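Local coordinates for putative exported protein (Aeromonas hydrophila subsp. hydrophila, PDB 4PJ2) that probably inhibits i-type lysozymes in the bacterial periplasm and carries a bound magnesium ion, at residues P75-V80 / F95-Q100; K7-P12 / L64-L69; S13-T18 / V34-G39; S91-T96 / F106-G111; R23-S28 / L55-S60. All blocks are in the same frame, centred on the assembly; numbering follows the deposited sequence.

Contact 1: P75-V80 / F95-Q100. With MG (magnesium ion), chain G.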
# COMPACT_ATOMS: atom_id res chain seq x y z
N PRO A 75 23.83 9.39 -1.65
CA PRO A 75 22.58 8.63 -1.74
C PRO A 75 21.35 9.51 -1.92
O PRO A 75 21.25 10.58 -1.31
CB PRO A 75 22.51 7.91 -0.39
CG PRO A 75 23.26 8.80 0.54
CD PRO A 75 24.39 9.38 -0.28
N GLU A 76 20.44 9.05 -2.77
CA GLU A 76 19.07 9.53 -2.82
C GLU A 76 18.28 8.80 -1.78
O GLU A 76 18.67 7.72 -1.34
CB GLU A 76 18.46 9.24 -4.20
CG GLU A 76 18.81 10.26 -5.25
CD GLU A 76 20.32 10.33 -5.49
OE1 GLU A 76 20.90 9.36 -6.04
OE2 GLU A 76 20.93 11.36 -5.15
N LEU A 77 17.17 9.40 -1.35
CA LEU A 77 16.23 8.72 -0.48
C LEU A 77 15.16 8.09 -1.30
O LEU A 77 14.58 8.74 -2.17
CB LEU A 77 15.60 9.73 0.48
CG LEU A 77 14.44 9.21 1.33
CD1 LEU A 77 14.86 8.18 2.35
CD2 LEU A 77 13.74 10.39 2.01
N ILE A 78 14.88 6.82 -1.02
CA ILE A 78 13.78 6.11 -1.68
C ILE A 78 12.79 5.69 -0.62
O ILE A 78 13.14 5.04 0.34
CB ILE A 78 14.27 4.89 -2.49
CG1 ILE A 78 15.30 5.33 -3.52
CG2 ILE A 78 13.06 4.22 -3.16
CD1 ILE A 78 16.76 5.13 -3.11
N VAL A 79 11.54 6.12 -0.80
CA VAL A 79 10.46 5.73 0.10
C VAL A 79 9.60 4.71 -0.63
O VAL A 79 9.04 5.01 -1.68
CB VAL A 79 9.60 6.94 0.54
CG1 VAL A 79 8.50 6.50 1.48
CG2 VAL A 79 10.47 8.00 1.21
N VAL A 80 9.53 3.50 -0.08
CA VAL A 80 8.80 2.40 -0.71
C VAL A 80 7.49 2.19 0.01
O VAL A 80 7.45 2.11 1.22
CB VAL A 80 9.61 1.08 -0.67
CG1 VAL A 80 8.83 -0.01 -1.40
CG2 VAL A 80 10.99 1.27 -1.27
N PHE A 95 14.06 10.82 -3.88
CA PHE A 95 14.36 12.22 -3.59
C PHE A 95 15.85 12.47 -3.60
O PHE A 95 16.62 11.67 -3.07
CB PHE A 95 13.84 12.63 -2.20
CG PHE A 95 12.38 12.44 -2.00
CD1 PHE A 95 11.50 13.51 -2.07
CD2 PHE A 95 11.88 11.19 -1.70
CE1 PHE A 95 10.15 13.31 -1.87
CE2 PHE A 95 10.52 10.99 -1.52
CZ PHE A 95 9.67 12.05 -1.60
N THR A 96 16.24 13.59 -4.17
CA THR A 96 17.59 14.11 -3.96
C THR A 96 17.57 15.00 -2.73
O THR A 96 16.55 15.66 -2.47
CB THR A 96 18.13 14.90 -5.16
OG1 THR A 96 17.16 15.86 -5.58
CG2 THR A 96 18.42 13.96 -6.30
N LEU A 97 18.68 14.97 -1.99
CA LEU A 97 18.86 15.73 -0.75
C LEU A 97 20.36 15.97 -0.46
O LEU A 97 21.14 15.03 -0.24
CB LEU A 97 18.25 15.03 0.46
CG LEU A 97 17.62 13.66 0.30
CD1 LEU A 97 18.66 12.60 0.02
CD2 LEU A 97 16.89 13.32 1.55
N ASN A 98 20.76 17.23 -0.43
CA ASN A 98 22.14 17.58 -0.14
C ASN A 98 22.25 19.02 0.36
O ASN A 98 21.30 19.81 0.25
CB ASN A 98 23.03 17.34 -1.37
CG ASN A 98 22.54 18.09 -2.58
OD1 ASN A 98 22.58 19.33 -2.63
ND2 ASN A 98 22.06 17.35 -3.58
N PRO A 99 23.39 19.38 0.94
CA PRO A 99 23.52 20.73 1.48
C PRO A 99 23.41 21.83 0.42
O PRO A 99 22.90 22.91 0.71
CB PRO A 99 24.93 20.72 2.10
CG PRO A 99 25.21 19.30 2.39
CD PRO A 99 24.54 18.53 1.30
N GLN A 100 23.88 21.56 -0.80
CA GLN A 100 23.97 22.58 -1.84
C GLN A 100 22.60 22.96 -2.41
O GLN A 100 22.31 24.13 -2.64
CB GLN A 100 24.89 22.12 -2.98
CG GLN A 100 26.35 21.93 -2.58
CD GLN A 100 26.58 20.74 -1.65
OE1 GLN A 100 25.88 19.72 -1.73
NE2 GLN A 100 27.56 20.87 -0.76
MG MG G . 23.13 10.39 -5.84
O HOH W 1 20.69 12.72 -2.88
O HOH W 2 22.51 12.63 0.14

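Contact 2: K7-P12 / L64-L69. With MG (magnesium ion), chain G.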
# COMPACT_ATOMS: atom_id res chain seq x y z
N LYS A 7 10.36 7.69 10.84
CA LYS A 7 11.75 7.28 10.89
C LYS A 7 12.66 8.45 10.60
O LYS A 7 12.37 9.26 9.74
CB LYS A 7 12.02 6.17 9.88
CG LYS A 7 13.39 5.50 10.01
CD LYS A 7 13.42 4.15 9.27
CE LYS A 7 14.79 3.50 9.30
NZ LYS A 7 15.19 3.08 10.67
N GLN A 8 13.77 8.48 11.31
CA GLN A 8 14.79 9.49 11.16
C GLN A 8 16.08 8.83 10.68
O GLN A 8 16.46 7.78 11.22
CB GLN A 8 15.01 10.15 12.50
CG GLN A 8 16.06 11.23 12.49
CD GLN A 8 16.29 11.80 13.87
OE1 GLN A 8 15.33 12.10 14.57
NE2 GLN A 8 17.55 11.95 14.27
N LEU A 9 16.73 9.43 9.69
CA LEU A 9 17.99 8.92 9.12
C LEU A 9 19.01 10.04 9.00
O LEU A 9 18.67 11.14 8.60
CB LEU A 9 17.77 8.35 7.72
CG LEU A 9 16.91 7.11 7.58
CD1 LEU A 9 16.66 6.79 6.10
CD2 LEU A 9 17.57 5.93 8.26
N THR A 10 20.26 9.72 9.30
CA THR A 10 21.36 10.63 9.04
C THR A 10 21.98 10.30 7.69
O THR A 10 22.34 9.15 7.43
CB THR A 10 22.43 10.52 10.11
OG1 THR A 10 21.84 10.86 11.37
CG2 THR A 10 23.59 11.46 9.82
N LEU A 11 22.11 11.30 6.84
CA LEU A 11 22.73 11.15 5.53
C LEU A 11 24.26 11.24 5.68
O LEU A 11 24.76 11.82 6.64
CB LEU A 11 22.27 12.24 4.58
CG LEU A 11 20.93 12.23 3.84
CD1 LEU A 11 20.24 10.89 3.90
CD2 LEU A 11 20.03 13.34 4.26
N PRO A 12 25.00 10.69 4.70
CA PRO A 12 26.47 10.78 4.80
C PRO A 12 26.98 12.23 4.88
O PRO A 12 28.02 12.48 5.47
CB PRO A 12 26.95 10.09 3.51
CG PRO A 12 25.88 9.18 3.15
CD PRO A 12 24.58 9.82 3.59
N LEU A 64 12.54 2.47 3.93
CA LEU A 64 13.31 3.59 3.40
C LEU A 64 14.64 3.02 2.94
O LEU A 64 15.24 2.19 3.64
CB LEU A 64 13.58 4.64 4.48
CG LEU A 64 12.34 5.15 5.20
CD1 LEU A 64 12.78 6.21 6.20
CD2 LEU A 64 11.29 5.71 4.25
N LYS A 65 15.12 3.49 1.80
CA LYS A 65 16.44 3.11 1.31
C LYS A 65 17.25 4.36 1.00
O LYS A 65 16.71 5.38 0.58
CB LYS A 65 16.33 2.27 0.04
CG LYS A 65 15.51 1.00 0.17
CD LYS A 65 15.40 0.33 -1.20
CE LYS A 65 14.65 -0.99 -1.13
NZ LYS A 65 15.48 -2.08 -0.56
N LEU A 66 18.56 4.25 1.22
CA LEU A 66 19.51 5.30 0.86
C LEU A 66 20.49 4.71 -0.14
O LEU A 66 21.32 3.85 0.21
CB LEU A 66 20.30 5.79 2.08
CG LEU A 66 19.51 6.58 3.11
CD1 LEU A 66 20.39 6.92 4.31
CD2 LEU A 66 18.95 7.85 2.47
N LEU A 67 20.39 5.15 -1.38
CA LEU A 67 21.18 4.55 -2.46
C LEU A 67 21.43 5.60 -3.52
O LEU A 67 20.55 6.41 -3.80
CB LEU A 67 20.42 3.37 -3.07
CG LEU A 67 20.26 2.13 -2.20
CD1 LEU A 67 19.31 1.13 -2.84
CD2 LEU A 67 21.60 1.46 -1.95
N ASP A 68 22.62 5.60 -4.10
CA ASP A 68 22.95 6.53 -5.17
C ASP A 68 22.31 6.09 -6.49
O ASP A 68 22.73 5.10 -7.08
CB ASP A 68 24.46 6.62 -5.32
CG ASP A 68 24.89 7.60 -6.39
OD1 ASP A 68 24.05 8.40 -6.85
OD2 ASP A 68 26.08 7.57 -6.78
N LEU A 69 21.32 6.84 -6.95
CA LEU A 69 20.58 6.49 -8.16
C LEU A 69 21.07 7.25 -9.38
O LEU A 69 20.91 6.78 -10.50
CB LEU A 69 19.09 6.80 -7.97
CG LEU A 69 18.37 6.06 -6.85
CD1 LEU A 69 16.92 6.54 -6.80
CD2 LEU A 69 18.46 4.55 -7.03
MG MG G . 23.13 10.39 -5.84

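Contact 3: S13-T18 / V34-G39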
# COMPACT_ATOMS: atom_id res chain seq x y z
N SER A 13 26.22 13.17 4.32
CA SER A 13 26.60 14.58 4.37
C SER A 13 26.50 15.18 5.78
O SER A 13 27.02 16.26 6.03
CB SER A 13 25.65 15.37 3.48
OG SER A 13 24.35 15.32 4.05
N GLY A 14 25.82 14.48 6.68
CA GLY A 14 25.49 15.03 7.99
C GLY A 14 24.08 15.59 8.10
O GLY A 14 23.61 15.79 9.21
N GLN A 15 23.42 15.85 6.97
CA GLN A 15 22.02 16.24 7.02
C GLN A 15 21.20 15.11 7.57
O GLN A 15 21.62 13.94 7.57
CB GLN A 15 21.50 16.62 5.65
CG GLN A 15 22.15 17.81 5.04
CD GLN A 15 21.43 18.27 3.77
OE1 GLN A 15 21.12 17.48 2.88
NE2 GLN A 15 21.17 19.55 3.70
N VAL A 16 20.00 15.45 8.03
CA VAL A 16 19.12 14.48 8.65
C VAL A 16 17.76 14.58 7.99
O VAL A 16 17.29 15.68 7.69
CB VAL A 16 19.01 14.75 10.16
CG1 VAL A 16 17.95 13.87 10.81
CG2 VAL A 16 20.36 14.59 10.81
N VAL A 17 17.13 13.44 7.76
CA VAL A 17 15.82 13.40 7.15
C VAL A 17 14.87 12.63 8.05
O VAL A 17 15.25 11.65 8.68
CB VAL A 17 15.90 12.83 5.69
CG1 VAL A 17 16.23 11.35 5.67
CG2 VAL A 17 14.64 13.05 4.94
N THR A 18 13.62 13.07 8.12
CA THR A 18 12.57 12.27 8.72
C THR A 18 11.49 12.00 7.68
O THR A 18 11.28 12.78 6.76
CB THR A 18 11.94 12.92 9.95
OG1 THR A 18 11.23 14.09 9.54
CG2 THR A 18 12.99 13.29 10.99
N VAL A 34 8.39 14.09 3.86
CA VAL A 34 9.82 14.00 4.01
C VAL A 34 10.29 15.38 4.45
O VAL A 34 9.96 16.36 3.82
CB VAL A 34 10.49 13.64 2.67
CG1 VAL A 34 11.99 13.60 2.84
CG2 VAL A 34 9.96 12.31 2.13
N ARG A 35 11.04 15.43 5.53
CA ARG A 35 11.55 16.69 6.08
C ARG A 35 13.06 16.59 6.19
O ARG A 35 13.57 15.60 6.70
CB ARG A 35 10.93 16.99 7.45
CG ARG A 35 9.46 17.41 7.38
CD ARG A 35 8.86 17.50 8.75
NE ARG A 35 7.86 18.53 8.99
CZ ARG A 35 6.54 18.39 8.94
NH1 ARG A 35 5.97 17.28 8.49
NH2 ARG A 35 5.79 19.41 9.31
N LEU A 36 13.74 17.62 5.71
CA LEU A 36 15.19 17.69 5.69
C LEU A 36 15.67 18.75 6.66
O LEU A 36 15.14 19.87 6.67
CB LEU A 36 15.65 18.05 4.29
CG LEU A 36 17.15 18.12 4.03
CD1 LEU A 36 17.79 16.76 4.22
CD2 LEU A 36 17.41 18.65 2.65
N TYR A 37 16.66 18.37 7.45
CA TYR A 37 17.28 19.21 8.48
C TYR A 37 18.78 19.27 8.23
O TYR A 37 19.37 18.34 7.69
CB TYR A 37 17.03 18.62 9.87
CG TYR A 37 15.56 18.45 10.20
CD1 TYR A 37 14.88 19.39 10.98
CD2 TYR A 37 14.84 17.34 9.71
CE1 TYR A 37 13.54 19.24 11.24
CE2 TYR A 37 13.51 17.21 9.98
CZ TYR A 37 12.86 18.15 10.75
OH TYR A 37 11.52 17.96 10.99
N SER A 38 19.44 20.34 8.66
CA SER A 38 20.87 20.46 8.41
C SER A 38 21.68 19.46 9.21
O SER A 38 22.75 19.07 8.75
CB SER A 38 21.36 21.86 8.75
OG SER A 38 21.47 21.99 10.15
N GLY A 39 21.21 19.05 10.38
CA GLY A 39 21.98 18.18 11.26
C GLY A 39 23.22 18.86 11.82
O GLY A 39 24.14 18.19 12.29
O HOH W 3 25.21 15.20 11.33
O HOH W 4 10.23 15.59 11.60

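Contact 4: S91-T96 / F106-G111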
# COMPACT_ATOMS: atom_id res chain seq x y z
N SER A 91 5.00 0.83 -4.80
CA SER A 91 5.26 2.11 -5.41
C SER A 91 6.42 2.73 -4.65
O SER A 91 6.77 2.28 -3.56
CB SER A 91 4.01 3.00 -5.39
OG SER A 91 3.50 3.14 -4.07
N ALA A 92 7.06 3.71 -5.25
CA ALA A 92 8.17 4.34 -4.57
C ALA A 92 8.42 5.70 -5.17
O ALA A 92 8.21 5.92 -6.36
CB ALA A 92 9.43 3.50 -4.69
N ASP A 93 8.89 6.60 -4.32
CA ASP A 93 9.37 7.90 -4.72
C ASP A 93 10.83 8.03 -4.34
O ASP A 93 11.23 7.60 -3.26
CB ASP A 93 8.56 9.00 -4.03
CG ASP A 93 7.11 8.92 -4.37
OD1 ASP A 93 6.76 9.11 -5.55
OD2 ASP A 93 6.31 8.61 -3.45
N ALA A 94 11.61 8.62 -5.23
CA ALA A 94 13.01 8.92 -4.94
C ALA A 94 13.19 10.43 -4.80
O ALA A 94 12.58 11.20 -5.55
CB ALA A 94 13.92 8.38 -6.04
N PHE A 95 14.06 10.82 -3.88
CA PHE A 95 14.36 12.22 -3.59
C PHE A 95 15.85 12.47 -3.60
O PHE A 95 16.62 11.67 -3.07
CB PHE A 95 13.84 12.63 -2.20
CG PHE A 95 12.38 12.44 -2.00
CD1 PHE A 95 11.50 13.51 -2.07
CD2 PHE A 95 11.88 11.19 -1.70
CE1 PHE A 95 10.15 13.31 -1.87
CE2 PHE A 95 10.52 10.99 -1.52
CZ PHE A 95 9.67 12.05 -1.60
N THR A 96 16.24 13.59 -4.17
CA THR A 96 17.59 14.11 -3.96
C THR A 96 17.57 15.00 -2.73
O THR A 96 16.55 15.66 -2.47
CB THR A 96 18.13 14.90 -5.16
OG1 THR A 96 17.16 15.86 -5.58
CG2 THR A 96 18.42 13.96 -6.30
N PHE A 106 12.99 13.06 -7.34
CA PHE A 106 13.86 12.61 -8.42
C PHE A 106 13.13 11.66 -9.37
O PHE A 106 13.38 11.73 -10.57
CB PHE A 106 15.14 11.99 -7.82
CG PHE A 106 16.03 11.33 -8.83
CD1 PHE A 106 16.90 12.08 -9.60
CD2 PHE A 106 16.01 9.96 -8.99
CE1 PHE A 106 17.74 11.48 -10.53
CE2 PHE A 106 16.83 9.34 -9.92
CZ PHE A 106 17.70 10.10 -10.69
N ASN A 107 12.19 10.83 -8.87
CA ASN A 107 11.41 9.90 -9.73
C ASN A 107 10.28 9.21 -8.93
O ASN A 107 10.27 9.29 -7.71
CB ASN A 107 12.38 8.86 -10.32
CG ASN A 107 11.81 8.14 -11.54
OD1 ASN A 107 10.77 8.49 -12.09
ND2 ASN A 107 12.54 7.13 -11.98
N HIS A 108 9.35 8.56 -9.64
CA HIS A 108 8.24 7.80 -9.05
C HIS A 108 7.97 6.54 -9.88
O HIS A 108 8.01 6.59 -11.09
CB HIS A 108 6.97 8.67 -9.00
CG HIS A 108 5.72 7.94 -8.59
ND1 HIS A 108 5.37 7.74 -7.27
CD2 HIS A 108 4.72 7.40 -9.33
CE1 HIS A 108 4.21 7.10 -7.22
NE2 HIS A 108 3.80 6.87 -8.45
N VAL A 109 7.69 5.42 -9.21
CA VAL A 109 7.22 4.20 -9.88
C VAL A 109 6.05 3.65 -9.08
O VAL A 109 5.91 3.94 -7.90
CB VAL A 109 8.33 3.13 -9.99
CG1 VAL A 109 9.45 3.64 -10.89
CG2 VAL A 109 8.85 2.72 -8.62
N GLU A 110 5.19 2.87 -9.73
CA GLU A 110 4.04 2.30 -9.04
C GLU A 110 3.54 1.09 -9.80
O GLU A 110 3.90 0.86 -10.97
CB GLU A 110 2.92 3.32 -8.86
CG GLU A 110 2.35 3.85 -10.14
CD GLU A 110 1.16 4.73 -9.86
OE1 GLU A 110 1.38 5.87 -9.39
OE2 GLU A 110 0.02 4.29 -10.07
N GLY A 111 2.74 0.28 -9.12
CA GLY A 111 2.12 -0.89 -9.71
C GLY A 111 3.08 -2.04 -9.90
O GLY A 111 2.83 -2.93 -10.73
O HOH W 5 7.71 11.37 -6.84

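Contact 5: R23-S28 / L55-S60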
# COMPACT_ATOMS: atom_id res chain seq x y z
N ARG A 23 -0.92 12.27 9.90
CA ARG A 23 -1.62 11.97 11.13
C ARG A 23 -3.12 11.87 10.90
O ARG A 23 -3.71 12.66 10.16
CB ARG A 23 -1.31 13.01 12.20
CG ARG A 23 -2.08 12.82 13.50
CD ARG A 23 -1.46 13.61 14.63
NE ARG A 23 -2.28 13.52 15.83
CZ ARG A 23 -1.95 14.04 17.00
NH1 ARG A 23 -0.81 14.70 17.14
NH2 ARG A 23 -2.77 13.91 18.03
N GLY A 24 -3.74 10.87 11.54
CA GLY A 24 -5.17 10.68 11.48
C GLY A 24 -5.67 9.97 10.23
O GLY A 24 -6.85 9.74 10.08
N GLU A 25 -4.77 9.64 9.33
CA GLU A 25 -5.12 9.02 8.06
C GLU A 25 -5.36 7.53 8.21
O GLU A 25 -4.89 6.89 9.16
CB GLU A 25 -3.99 9.26 7.05
CG GLU A 25 -3.83 10.71 6.66
CD GLU A 25 -2.67 10.93 5.71
OE1 GLU A 25 -1.89 9.97 5.47
OE2 GLU A 25 -2.55 12.06 5.19
N PRO A 26 -6.05 6.95 7.22
CA PRO A 26 -6.19 5.50 7.23
C PRO A 26 -4.89 4.78 6.94
O PRO A 26 -3.91 5.36 6.47
CB PRO A 26 -7.18 5.23 6.10
CG PRO A 26 -7.18 6.41 5.25
CD PRO A 26 -6.76 7.57 6.08
N ALA A 27 -4.89 3.49 7.22
CA ALA A 27 -3.73 2.67 6.94
C ALA A 27 -3.46 2.51 5.45
O ALA A 27 -2.32 2.46 5.04
CB ALA A 27 -3.87 1.32 7.60
N SER A 28 -4.52 2.43 4.65
CA SER A 28 -4.39 2.01 3.25
C SER A 28 -4.03 3.12 2.30
O SER A 28 -3.66 2.84 1.16
CB SER A 28 -5.70 1.42 2.72
OG SER A 28 -6.14 0.30 3.44
N LEU A 55 3.69 14.00 -0.06
CA LEU A 55 3.35 13.22 -1.24
C LEU A 55 2.22 12.26 -0.91
O LEU A 55 2.05 11.85 0.23
CB LEU A 55 4.54 12.41 -1.72
CG LEU A 55 5.54 13.15 -2.60
CD1 LEU A 55 6.42 14.06 -1.80
CD2 LEU A 55 6.37 12.18 -3.39
N PRO A 56 1.46 11.85 -1.93
CA PRO A 56 0.47 10.80 -1.73
C PRO A 56 1.11 9.46 -1.45
O PRO A 56 2.23 9.19 -1.91
CB PRO A 56 -0.29 10.77 -3.07
CG PRO A 56 0.56 11.41 -4.01
CD PRO A 56 1.50 12.32 -3.32
N ARG A 57 0.41 8.62 -0.70
CA ARG A 57 0.83 7.23 -0.56
C ARG A 57 -0.31 6.30 -0.83
O ARG A 57 -1.39 6.40 -0.26
CB ARG A 57 1.44 6.89 0.78
CG ARG A 57 0.56 7.19 1.92
CD ARG A 57 1.07 6.69 3.30
NE ARG A 57 0.11 7.18 4.29
CZ ARG A 57 -0.91 6.51 4.80
NH1 ARG A 57 -1.11 5.24 4.52
NH2 ARG A 57 -1.72 7.12 5.64
N ASP A 58 -0.02 5.36 -1.71
CA ASP A 58 -0.97 4.33 -2.05
C ASP A 58 -0.60 3.07 -1.29
O ASP A 58 -0.04 2.11 -1.86
CB ASP A 58 -0.99 4.08 -3.54
CG ASP A 58 -1.98 3.02 -3.90
OD1 ASP A 58 -2.91 2.77 -3.10
OD2 ASP A 58 -1.83 2.44 -4.98
N GLY A 59 -0.89 3.10 -0.01
CA GLY A 59 -0.63 2.00 0.88
C GLY A 59 0.12 2.50 2.07
O GLY A 59 0.04 3.67 2.43
N SER A 60 0.86 1.60 2.69
CA SER A 60 1.66 1.89 3.88
C SER A 60 3.15 1.94 3.53
O SER A 60 3.62 1.17 2.68
CB SER A 60 1.46 0.77 4.91
OG SER A 60 0.09 0.45 5.05
O HOH W 6 -3.36 0.84 -0.78

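Contact 1: P75-V80 / F95-Q100
The magnesium site lies at one end of a beta hairpin here, where Glu76 and Thr96 project together from strands 76-80 and 95-98. Next to them Leu77 and Phe95 form the hydrogen-bonded antiparallel pair: Leu77 N gives to Phe95 O at 2.9 Å, and Phe95 N to Leu77 O at 2.7 Å. Glu76 grips the ion with both oxygens, OE1 and OE2 each 2.5 Å from the magnesium. A bend at chi2 (62°) swings the carboxylate round to it, leaving Glu76 OE2 3.8 Å from the methyl Thr96 CG2. Glu76 OE1 also accepts from Leu69 N; Asp68, Asn70, Asp72 and the carbonyl of Gln74 complete the metal shell. A water taking the N-H of Leu97 sits close to both Pro75 O and Glu76 OE2, so it ties the site to the second strand. The apolar face holds Leu77, Val79, Phe95 and Leu97, with Val79 CG2 4.0 Å from Phe95 CE2; Leu77 and Phe95 pack on Val34, and Leu97 on Val17. The Asp-x-Asn-x-Asp start and the seventh-position carbonyl recall an EF-hand loop, although the bidentate glutamate comes earlier than in a true EF-hand, on the hairpin strand itself.

Contact 2: K7-P12 / L64-L69
Leu9, Leu64, Leu66 and Leu11 join the edge strands of two sheets packed one over the other, with the alkyl chain of Lys7 closing one end. The strand segments 7-10 and 64-67 run almost the same way, 13° apart, but their axes stay 9.8 Å from each other, so side chains make nearly all of the contact. Leu64 is extended, CD1 anti to CA (chi2 -178°), and this branch does most of the reaching. It lies alongside the methylenes of Lys7, 3.8 Å from Lys7 CD, the two side chains running antiparallel. The same Leu64 CD1 meets Leu9 CD1 at 3.9 Å. Leu9 has a similar shape, and its CD1 also touches Leu66 CG at 4.1 Å, wedged between the two leucines of the other sheet. Leu11 differs: a chi2 of -13° nearly eclipses CD1 with CA, a strained setting that swings CD1 against Leu66 CD2 at 3.6 Å, the two side chains about perpendicular. Just beyond this apolar row the second segment reaches the metal, Asp68 OD1 standing 2.4 Å from the magnesium ion. Behind the leucines lie Val17 and Val19 of strand 16-21 and Leu77 and Val79 of strand 76-82, whereas Lys65, Leu67 and Leu69 rest on Ile119 of helix 118-123.

Contact 3: S13-T18 / V34-G39
Val16 pairs with Tyr37 and Thr18 with Arg35 in the antiparallel hairpin of strands 16-21 and 30-37, the central pair of a four-stranded sheet. Four backbone bonds hold it: Val16 N to Tyr37 O at 3.0 Å, Tyr37 N to Val16 O at 2.8 Å, and a reciprocal pair between Thr18 and Arg35. Between these, Val17 and Leu36 form a non-hydrogen-bonded pair whose side chains turn to the other face of the sheet. On the face of Val16, Thr18 and Tyr37, the tyrosine ring runs along the first strand with Val16 O in its plane at the edge, 3.6 Å from Tyr37 CD2. Tyr37 CG is anti to the carbonyl carbon (chi1 -57°), which takes the ring beside Thr18 and brings Tyr37 OH to 4.1 Å from Thr18 OG1. On the opposite face Gln15 stretches obliquely across Leu36, its OE1 3.7 Å from Leu36 CD1. Further out, Ser13 OG accepts from Gln15 N in an ST turn just before the strand begins at Val16. There Gly39, with positive phi, brings its CA-H against Gly14 O at 3.5 Å. Leu46 covers Val16, Thr18 and Tyr37, Val17 and Val34 pack on Leu77 of the second sheet, and Arg35 is held by a salt bridge to Asp33. At the far end of the tyrosine one water bridges the gap between the two hydroxyls, 2.7 Å from Thr18 OG1 and 2.8 Å from Tyr37 OH.

Contact 4: S91-T96 / F106-G111
Asp93 and His108 stand next to each other on one face of the hairpin formed by strands 90-98 and 102-112. The carboxylate and the ring are turned only 25° apart. His108 ND1 gives a short bond of 2.6 Å to Asp93 OD1, which lies near the ring plane and is approached on its syn side, well out of the carboxylate plane. With CG anti to the backbone N (chi1 172°), the ring leans across to the aspartate, and its other nitrogen, NE2, gives to Glu110 OE1, two residues on in its own strand, at 2.8 Å. That bond is nearly in the ring plane too and uses the anti lone pair of the glutamate, so the imidazole is held at both ends and its rotation fixed. On the other face Ala92 CB touches Val109 CG2 at 4.0 Å. Further along, Phe106 and Asn107 both face Ala94 in a classic beta bulge: Phe106 N reaches Ala94 O at 2.6 Å, Asn107 N only weakly, while Ala94 N gives to Asn107 O. At the bulge the Phe106 ring has Ala94 CB at its edge, and the Phe106 and Thr96 side chains meet nearly at right angles, Thr96 CG2 4.1 Å from Phe106 CD1. Asn107 ND2 ties the strand to Leu122 O of helix 118-123. Asp93 OD1 also takes a water, and OD2 bonds Tyr32 OH. With both ring nitrogens donating to carboxylates, His108 is probably protonated, its positive charge stabilised by Asp93 and Glu110.

Contact 5: R23-S28 / L55-S60
The guanidinium of Arg57 meets Glu25, Pro26 and Ala27 at its edge. Pro26 O lies in its plane and is struck almost head-on by Arg57 NH2 at 2.9 Å. Glu25 OE1 forms the salt bridge to the same Arg57 NH2, also 2.9 Å away, but sits 21° out of the plane and offers its anti lone pair; the carboxylate and guanidinium are 32° apart. Arg57 NH1 gives its firm bond within its own segment, to Gly59 O at 2.9 Å, the donor standing above that carbonyl plane. It also leans weakly on Ala27 O at 3.1 Å and on Pro26 O. Arg57 NE is taken by Ser31 O. A chi1 of 57° starts the arginine chain between the backbone N and the carbonyl carbon, and from there it runs extended to NE, carrying the group across to the loop. This is the connection between strands 16-21 and 30-37 of one sheet, laid against the turn that leads from strand 49-57 into strand 60-67 of the other. Two loop carbonyls, Pro26 O and more weakly Ala27 O, thus share the guanidinium with Gly59 O of the turn, and Ser31 OG steadies Glu25 by bonding its OE2. Past the arginine the two backbones come close, Gly59 CA 3.2 Å from Ser28 O. A water bonds that same Ser28 O at 2.8 Å and Asp58 OD1 at 3.1 Å. Outside, Ala27 N and Ser28 OG each bond an acidic side chain of another protein's chain; aromatic and apolar groups of that chain pack on Pro26 and Ser60.

How the contacts relate
Contacts 1 and 2 share the magnesium site: their centres are about 7 Å apart, and contact 2 donates Leu69 N to Glu76 OE1 of contact 1 at 2.7 Å. Contact 4 continues the same sheet, sharing Phe95 and Thr96 with contact 1. Contact 3 belongs to the facing sheet and joins contact 2 through Leu9 N and Val17 O at 2.9 Å. The sheets meet again where Phe95 CZ, common to contacts 1 and 4, touches Val34 CG2 of contact 3 and Leu55 CD2 of contact 5, each at 3.8 Å. Contact 5, centred about 21 Å from contacts 1 and 2, lies far from the metal and touches the second protein chain.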